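Local coordinates for fimbrium subunit Fim1C (Bacteroides vulgatus, PDB 4QB7), which probably serves as a component of the tip of the fimbrium, a filamentous cell-surface appendage that mediates adhesion and biofilm formation, at residues G41-Q46 and G120-T125; L140-H145 and Y208-D213. All coordinates share one frame; numbering follows the deposited sequence.

Contact 1. Residues G41-Q46 and G120-T125; sequences GIFAYQ and GAPTIT
Pro122 sits against the rings of Phe43 and Tyr45, two positions apart on one strand and so on the same side of it. Pro122 and Phe43 meet in a CH-pi contact. Pro122 CB stands 3.9 Å from the centroid of the Phe43 ring and only 7° off the ring normal, while CG lies 4.0 Å from Phe43 CD1 over the same face. Chi1 of -67°, with CG anti to the carbonyl carbon, carries the Phe43 ring toward the proline, and chi2 near 90° sets its face. A compact pyrrolidine ring with several C-H groups suits a broad aromatic face.

Tyr45 adds a further apolar contact, its CZ approaching Pro122 CD to 3.9 Å in an oblique meeting.

The hydroxyl of Tyr45 sits against both the pyrrolidine and the loop before it. Its OH is 3.2 Å from Pro122 CD and comes within 3.1 Å of the carbonyl O of Gly120. Gly120 has a positive phi, a conformation that favours a residue without a side chain. Tyr65 and Leu113 also meet Phe43, Trp52 packs edge-to-face on Tyr45, and Phe94 touches Pro122.

Strand 40-47 belongs to the mixed sheet and Pro122 immediately precedes strand 123-127 of the antiparallel sheet that also contains 203-209, so this aromatic-proline packing joins two sheets, consistent with the beta-sandwich of the transthyretin-like fimbrillin fold.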
loop_
_atom_site.group_PDB
_atom_site.type_symbol
_atom_site.label_atom_id
_atom_site.label_comp_id
_atom_site.label_asym_id
_atom_site.label_seq_id
_atom_site.Cartn_x
_atom_site.Cartn_y
_atom_site.Cartn_z
ATOM N N GLY A 41 -2.671 14.466 -8.860
ATOM C CA GLY A 41 -3.881 15.064 -9.413
ATOM C C GLY A 41 -4.687 15.806 -8.361
ATOM O O GLY A 41 -4.822 15.324 -7.234
ATOM N N ILE A 42 -5.217 16.987 -8.717
ATOM C CA ILE A 42 -5.979 17.858 -7.818
ATOM C C ILE A 42 -7.431 17.982 -8.235
ATOM O O ILE A 42 -7.723 18.140 -9.418
ATOM C CB ILE A 42 -5.356 19.290 -7.766
ATOM C CG1 ILE A 42 -3.829 19.265 -7.573
ATOM C CG2 ILE A 42 -6.052 20.181 -6.716
ATOM C CD1 ILE A 42 -3.132 20.624 -7.815
ATOM N N PHE A 43 -8.325 17.982 -7.233
ATOM C CA PHE A 43 -9.740 18.318 -7.306
ATOM C C PHE A 43 -9.899 19.612 -6.564
ATOM O O PHE A 43 -9.330 19.752 -5.486
ATOM C CB PHE A 43 -10.632 17.250 -6.684
ATOM C CG PHE A 43 -10.674 15.915 -7.380
ATOM C CD1 PHE A 43 -9.783 14.900 -7.029
ATOM C CD2 PHE A 43 -11.683 15.620 -8.290
ATOM C CE1 PHE A 43 -9.869 13.630 -7.622
ATOM C CE2 PHE A 43 -11.758 14.366 -8.900
ATOM C CZ PHE A 43 -10.855 13.377 -8.560
ATOM N N ALA A 44 -10.621 20.581 -7.126
ATOM C CA ALA A 44 -10.862 21.844 -6.447
ATOM C C ALA A 44 -12.305 22.276 -6.657
ATOM O O ALA A 44 -12.815 22.276 -7.776
ATOM C CB ALA A 44 -9.888 22.905 -6.910
ATOM N N TYR A 45 -12.969 22.609 -5.548
ATOM C CA TYR A 45 -14.375 22.992 -5.476
ATOM C C TYR A 45 -14.509 24.418 -4.963
ATOM O O TYR A 45 -14.209 24.711 -3.803
ATOM C CB TYR A 45 -15.116 22.024 -4.526
ATOM C CG TYR A 45 -15.106 20.559 -4.911
ATOM C CD1 TYR A 45 -13.942 19.796 -4.815
ATOM C CD2 TYR A 45 -16.282 19.901 -5.241
ATOM C CE1 TYR A 45 -13.934 18.433 -5.127
ATOM C CE2 TYR A 45 -16.290 18.531 -5.523
ATOM C CZ TYR A 45 -15.106 17.816 -5.510
ATOM O OH TYR A 45 -15.109 16.482 -5.818
ATOM N N GLN A 46 -14.949 25.307 -5.821
ATOM C CA GLN A 46 -15.178 26.692 -5.425
ATOM C C GLN A 46 -16.603 26.850 -4.834
ATOM O O GLN A 46 -17.595 26.456 -5.462
ATOM C CB GLN A 46 -14.954 27.655 -6.598
ATOM C CG GLN A 46 -14.973 29.101 -6.154
ATOM C CD GLN A 46 -14.841 30.020 -7.313
ATOM O OE1 GLN A 46 -13.864 30.754 -7.436
ATOM N NE2 GLN A 46 -15.821 29.988 -8.197
ATOM N N GLY A 120 -20.308 16.739 -4.087
ATOM C CA GLY A 120 -19.655 16.393 -2.833
ATOM C C GLY A 120 -18.202 16.021 -2.993
ATOM O O GLY A 120 -17.646 16.107 -4.101
ATOM N N ALA A 121 -17.588 15.574 -1.871
ATOM C CA ALA A 121 -16.196 15.120 -1.848
ATOM C C ALA A 121 -16.025 13.994 -2.875
ATOM O O ALA A 121 -16.983 13.239 -3.120
ATOM C CB ALA A 121 -15.804 14.657 -0.452
ATOM N N PRO A 122 -14.879 13.942 -3.585
ATOM C CA PRO A 122 -14.720 12.920 -4.637
ATOM C C PRO A 122 -14.537 11.484 -4.104
ATOM O O PRO A 122 -14.536 11.231 -2.880
ATOM C CB PRO A 122 -13.484 13.412 -5.398
ATOM C CG PRO A 122 -12.678 14.125 -4.370
ATOM C CD PRO A 122 -13.679 14.799 -3.476
ATOM N N THR A 123 -14.443 10.522 -5.048
ATOM C CA THR A 123 -14.201 9.100 -4.761
ATOM C C THR A 123 -13.203 8.560 -5.781
ATOM O O THR A 123 -12.980 9.188 -6.830
ATOM C CB THR A 123 -15.491 8.217 -4.713
ATOM O OG1 THR A 123 -16.080 8.071 -6.008
ATOM C CG2 THR A 123 -16.519 8.702 -3.725
ATOM N N ILE A 124 -12.586 7.411 -5.439
ATOM C CA ILE A 124 -11.654 6.640 -6.241
ATOM C C ILE A 124 -12.063 5.183 -6.178
ATOM O O ILE A 124 -12.207 4.644 -5.080
ATOM C CB ILE A 124 -10.192 6.804 -5.759
ATOM C CG1 ILE A 124 -9.585 8.153 -6.179
ATOM C CG2 ILE A 124 -9.304 5.621 -6.208
ATOM C CD1 ILE A 124 -8.271 8.430 -5.508
ATOM N N THR A 125 -12.258 4.551 -7.350
ATOM C CA THR A 125 -12.445 3.116 -7.481
ATOM C C THR A 125 -11.050 2.588 -7.823
ATOM O O THR A 125 -10.448 3.004 -8.831
ATOM C CB THR A 125 -13.523 2.760 -8.487
ATOM O OG1 THR A 125 -14.747 3.309 -8.022
ATOM C CG2 THR A 125 -13.664 1.237 -8.672
#

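Contact 2. Residues L140-H145 and Y208-D213; sequences LVTDCH and YKFDND
Tyr208 OH lies among Thr142, Cys144 and Asp213. It donates a hydrogen bond to Asp213 OD1 at 2.6 Å, meeting the carboxylate on its anti side, 22° out of plane. Thr142 OG1 is 2.9 Å from Tyr208 OH, close enough to donate to it, though its proton has an alternative acceptor. A water bonded to Thr142 OG1 and Asp213 OD1 gives these residues a second route, beside that through Tyr208 OH. Asp213 OD1 also pairs with Lys321, which would offset its charge. A phenylalanine in place of Tyr208 would probably leave Asp213 OD1 without its hydroxyl donor and Thr142 OG1 without the phenol oxygen as partner.

Strands 141-143 and 203-209 come from two different sheets, consistent with the sandwich of the transthyretin-like clan, and the contact runs on into the loops after them. Apolar contacts flank the polar cluster. Thr142 chi1 of 77° sets OG1 at the phenol oxygen and leaves methyl CG2 3.6 Å from Tyr208 CE2. That CE2 lies over the face of the Phe210 ring, whose edge meets Cys144 CB through CD2 (3.8 Å) and the carbonyl O of Asp143. Small and weakly polar, Cys144 fits between Phe210 and Asp213, its SG 3.7 Å from Asp213 CB.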
loop_
_atom_site.group_PDB
_atom_site.type_symbol
_atom_site.label_atom_id
_atom_site.label_comp_id
_atom_site.label_asym_id
_atom_site.label_seq_id
_atom_site.Cartn_x
_atom_site.Cartn_y
_atom_site.Cartn_z
ATOM N N LEU A 140 -1.032 3.972 -3.291
ATOM C CA LEU A 140 -2.053 5.003 -3.416
ATOM C C LEU A 140 -2.032 5.916 -2.212
ATOM O O LEU A 140 -2.236 5.465 -1.082
ATOM C CB LEU A 140 -3.457 4.387 -3.606
ATOM C CG LEU A 140 -4.631 5.381 -3.758
ATOM C CD1 LEU A 140 -4.566 6.132 -5.078
ATOM C CD2 LEU A 140 -5.966 4.691 -3.561
ATOM N N VAL A 141 -1.793 7.212 -2.463
ATOM C CA VAL A 141 -1.766 8.230 -1.421
ATOM C C VAL A 141 -2.868 9.233 -1.700
ATOM O O VAL A 141 -3.216 9.480 -2.857
ATOM C CB VAL A 141 -0.379 8.915 -1.214
ATOM C CG1 VAL A 141 0.682 7.928 -0.782
ATOM C CG2 VAL A 141 0.074 9.694 -2.433
ATOM N N THR A 142 -3.466 9.778 -0.652
ATOM C CA THR A 142 -4.510 10.784 -0.844
ATOM C C THR A 142 -4.333 11.903 0.137
ATOM O O THR A 142 -3.630 11.771 1.138
ATOM C CB THR A 142 -5.941 10.235 -0.727
ATOM O OG1 THR A 142 -6.245 10.049 0.664
ATOM C CG2 THR A 142 -6.172 8.982 -1.545
ATOM N N ASP A 143 -5.017 12.992 -0.145
ATOM C CA ASP A 143 -5.047 14.154 0.694
ATOM C C ASP A 143 -6.473 14.681 0.771
ATOM O O ASP A 143 -7.016 15.141 -0.229
ATOM C CB ASP A 143 -4.083 15.223 0.171
ATOM C CG ASP A 143 -3.974 16.416 1.089
ATOM O OD1 ASP A 143 -4.726 16.466 2.089
ATOM O OD2 ASP A 143 -3.170 17.313 0.795
ATOM N N CYS A 144 -7.068 14.594 1.962
ATOM C CA CYS A 144 -8.387 15.125 2.267
ATOM C C CYS A 144 -8.370 15.794 3.664
ATOM O O CYS A 144 -9.393 15.843 4.349
ATOM C CB CYS A 144 -9.475 14.062 2.139
ATOM S SG CYS A 144 -9.282 12.642 3.242
ATOM N N HIS A 145 -7.203 16.379 4.050
ATOM C CA HIS A 145 -7.075 17.071 5.331
ATOM C C HIS A 145 -7.766 18.459 5.226
ATOM O O HIS A 145 -7.885 19.033 4.131
ATOM C CB HIS A 145 -5.616 17.100 5.879
ATOM C CG HIS A 145 -4.652 18.087 5.286
ATOM N ND1 HIS A 145 -4.212 17.982 3.971
ATOM C CD2 HIS A 145 -3.945 19.069 5.894
ATOM C CE1 HIS A 145 -3.319 18.945 3.800
ATOM N NE2 HIS A 145 -3.109 19.616 4.933
ATOM N N TYR A 208 -12.755 4.261 -2.424
ATOM C CA TYR A 208 -12.171 5.114 -1.390
ATOM C C TYR A 208 -12.940 6.426 -1.410
ATOM O O TYR A 208 -13.060 7.059 -2.464
ATOM C CB TYR A 208 -10.652 5.345 -1.599
ATOM C CG TYR A 208 -10.076 6.385 -0.658
ATOM C CD1 TYR A 208 -9.691 6.049 0.641
ATOM C CD2 TYR A 208 -9.935 7.713 -1.056
ATOM C CE1 TYR A 208 -9.211 7.019 1.527
ATOM C CE2 TYR A 208 -9.483 8.693 -0.171
ATOM C CZ TYR A 208 -9.125 8.344 1.116
ATOM O OH TYR A 208 -8.689 9.335 1.956
ATOM N N LYS A 209 -13.448 6.834 -0.244
ATOM C CA LYS A 209 -14.246 8.035 -0.084
ATOM C C LYS A 209 -13.432 9.136 0.564
ATOM O O LYS A 209 -12.925 8.966 1.678
ATOM C CB LYS A 209 -15.488 7.730 0.773
ATOM C CG LYS A 209 -16.495 6.751 0.191
ATOM C CD LYS A 209 -17.789 6.912 0.969
ATOM C CE LYS A 209 -18.138 5.851 2.005
ATOM N NZ LYS A 209 -17.016 5.440 2.889
ATOM N N PHE A 210 -13.328 10.289 -0.122
ATOM C CA PHE A 210 -12.609 11.447 0.386
ATOM C C PHE A 210 -13.402 12.157 1.489
ATOM O O PHE A 210 -12.817 12.932 2.244
ATOM C CB PHE A 210 -12.312 12.419 -0.752
ATOM C CG PHE A 210 -11.112 12.061 -1.585
ATOM C CD1 PHE A 210 -11.209 11.141 -2.612
ATOM C CD2 PHE A 210 -9.886 12.675 -1.367
ATOM C CE1 PHE A 210 -10.106 10.855 -3.415
ATOM C CE2 PHE A 210 -8.784 12.372 -2.161
ATOM C CZ PHE A 210 -8.905 11.471 -3.184
ATOM N N ASP A 211 -14.730 11.926 1.572
ATOM C CA ASP A 211 -15.537 12.566 2.602
ATOM C C ASP A 211 -15.094 12.160 4.025
ATOM O O ASP A 211 -15.018 13.019 4.886
ATOM C CB ASP A 211 -17.028 12.279 2.409
ATOM C CG ASP A 211 -17.921 13.283 3.144
ATOM O OD1 ASP A 211 -17.852 14.532 2.809
ATOM O OD2 ASP A 211 -18.676 12.849 4.059
ATOM N N ASN A 212 -14.798 10.878 4.278
ATOM C CA ASN A 212 -14.421 10.465 5.631
ATOM C C ASN A 212 -13.126 9.620 5.675
ATOM O O ASN A 212 -12.831 9.009 6.723
ATOM C CB ASN A 212 -15.574 9.699 6.284
ATOM C CG ASN A 212 -16.040 8.522 5.488
ATOM O OD1 ASN A 212 -15.600 8.287 4.358
ATOM N ND2 ASN A 212 -17.003 7.807 6.036
ATOM N N ASP A 213 -12.371 9.596 4.554
ATOM C CA ASP A 213 -11.103 8.888 4.444
ATOM C C ASP A 213 -11.267 7.370 4.810
ATOM O O ASP A 213 -10.572 6.831 5.673
ATOM C CB ASP A 213 -10.037 9.611 5.300
ATOM C CG ASP A 213 -8.676 8.966 5.414
ATOM O OD1 ASP A 213 -8.165 8.482 4.389
ATOM O OD2 ASP A 213 -8.127 8.947 6.532
HETATM O O HOH W 1 -5.921 10.470 3.509
#

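In the fold
Both contacts bring the large mixed sheet, through strands 40-47 and 141-143, against the antiparallel sheet that contains strands 123-127 and 203-209, and most of their touching residues are buried. Strand 90-97 pairs with both 40-47 and 141-143, while 123-127 and 203-209 are direct neighbours. The centres of the two contacts are about 9 Å apart, and probable backbone hydrogen bonds from Tyr208 N to Ile124 O and from Phe210 N to Pro122 O tie one to the other. Contact 1 rests chiefly on aromatic and proline packing. Contact 2, nearer the centre of the chain, adds a polar network with a carboxylate and a water, set beside its own aromatic packing.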